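Tannase (Lactobacillus plantarum, PDB 3WA7) probably hydrolyses the galloyl ester bonds of tannins as a serine esterase of the alpha/beta-hydrolase family. Local coordinates at residues Val143-Asn146 / Gln147-Pro151. Residues are numbered along the deposited sequence; the frame is centred on the assembly and turned at random.
Sequences VKYN and QGRLP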
# COMPACT_ATOMS: atom_id res chain seq x y z
N VAL A 143 -12.61 13.10 -9.75
CA VAL A 143 -11.56 13.70 -10.56
C VAL A 143 -11.83 13.53 -12.06
O VAL A 143 -11.81 14.51 -12.81
CB VAL A 143 -10.18 13.10 -10.23
CG1 VAL A 143 -9.13 13.57 -11.25
CG2 VAL A 143 -9.76 13.53 -8.83
N LYS A 144 -12.08 12.30 -12.48
CA LYS A 144 -12.32 12.01 -13.89
C LYS A 144 -13.59 12.66 -14.42
O LYS A 144 -13.64 13.08 -15.57
CB LYS A 144 -12.33 10.50 -14.12
CG LYS A 144 -11.01 9.84 -13.70
CD LYS A 144 -10.91 8.37 -14.09
CE LYS A 144 -10.63 8.19 -15.58
NZ LYS A 144 -10.52 6.73 -15.93
N TYR A 145 -14.61 12.75 -13.57
CA TYR A 145 -15.88 13.37 -13.95
C TYR A 145 -15.64 14.84 -14.25
O TYR A 145 -16.33 15.46 -15.07
CB TYR A 145 -16.90 13.24 -12.81
CG TYR A 145 -18.24 13.90 -13.07
CD1 TYR A 145 -19.03 13.52 -14.15
CD2 TYR A 145 -18.73 14.88 -12.20
CE1 TYR A 145 -20.28 14.09 -14.37
CE2 TYR A 145 -19.99 15.46 -12.41
CZ TYR A 145 -20.75 15.06 -13.50
OH TYR A 145 -22.00 15.62 -13.71
N ASN A 146 -14.63 15.40 -13.58
CA ASN A 146 -14.30 16.81 -13.73
C ASN A 146 -13.14 17.12 -14.66
O ASN A 146 -12.46 18.13 -14.50
CB ASN A 146 -14.08 17.43 -12.35
CG ASN A 146 -15.38 17.72 -11.64
OD1 ASN A 146 -16.14 18.59 -12.06
ND2 ASN A 146 -15.66 16.99 -10.57
N GLN A 147 -12.90 16.24 -15.63
CA GLN A 147 -11.84 16.46 -16.60
C GLN A 147 -12.11 17.83 -17.23
O GLN A 147 -13.26 18.17 -17.52
CB GLN A 147 -11.89 15.39 -17.69
CG GLN A 147 -10.90 15.60 -18.82
CD GLN A 147 -11.04 14.54 -19.90
OE1 GLN A 147 -12.11 14.35 -20.46
NE2 GLN A 147 -9.94 13.85 -20.20
N GLY A 148 -11.05 18.61 -17.43
CA GLY A 148 -11.22 19.93 -18.03
C GLY A 148 -11.42 21.00 -16.98
O GLY A 148 -10.74 22.04 -16.99
N ARG A 149 -12.35 20.77 -16.06
CA ARG A 149 -12.62 21.73 -15.00
C ARG A 149 -11.47 21.71 -14.00
O ARG A 149 -11.04 22.75 -13.51
CB ARG A 149 -13.95 21.40 -14.33
CG ARG A 149 -15.16 21.66 -15.23
CD ARG A 149 -16.46 21.59 -14.46
NE ARG A 149 -16.85 20.22 -14.15
CZ ARG A 149 -17.49 19.42 -15.00
NH1 ARG A 149 -17.80 19.86 -16.22
NH2 ARG A 149 -17.81 18.19 -14.64
N LEU A 150 -10.98 20.51 -13.71
CA LEU A 150 -9.86 20.33 -12.80
C LEU A 150 -8.56 20.40 -13.60
O LEU A 150 -8.46 19.81 -14.68
CB LEU A 150 -9.93 18.96 -12.13
CG LEU A 150 -10.68 18.78 -10.81
CD1 LEU A 150 -10.85 17.29 -10.52
CD2 LEU A 150 -9.91 19.46 -9.69
N PRO A 151 -7.55 21.13 -13.10
CA PRO A 151 -6.30 21.19 -13.86
C PRO A 151 -5.68 19.78 -13.85
O PRO A 151 -5.93 19.00 -12.94
CB PRO A 151 -5.46 22.18 -13.06
CG PRO A 151 -6.50 23.13 -12.53
CD PRO A 151 -7.59 22.18 -12.06
O HOH W 1 -15.76 17.25 -17.11
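R149 presents the edge of its guanidinium to the side-chain carbonyl of N146: NE gives a 2.7 Å bond to OD1, in the plane of both groups, while NH2 adds a weak bond to OD1 at 3.1 Å. The chain of R149 bends at chi3 (-76°), bringing NE and NH2 back to OD1; the guanidinium and amide planes stand 89° apart. NH2 also lies over one face of the Y145 ring, near its rim, 4.1 Å from CE2; with CZ 5.6 Å from the ring centroid, any cation-pi attraction is weak at most. An alanine in place of R149 would probably leave N146 OD1 with F7 N but without its charged donor, and remove the NH2 contact at Y145. Asparagine suits this buried site because ND2 can serve Y142 O and L5 O while OD1 accepts. The backbone O of N146 accepts L150 N at 2.9 Å, nearly straight, and Q147 N reaches K144 O at 3.2 Å. L150 lays CD1 against N146 CB and V143 CA, both at 3.7 Å, beside V47. At the positive phi of G148 (91°) a CB would strike the preceding carbonyl. These contacts hold the turn that ends helix 131-145 and leads to strand 157-160 of the alpha/beta-hydrolase fold.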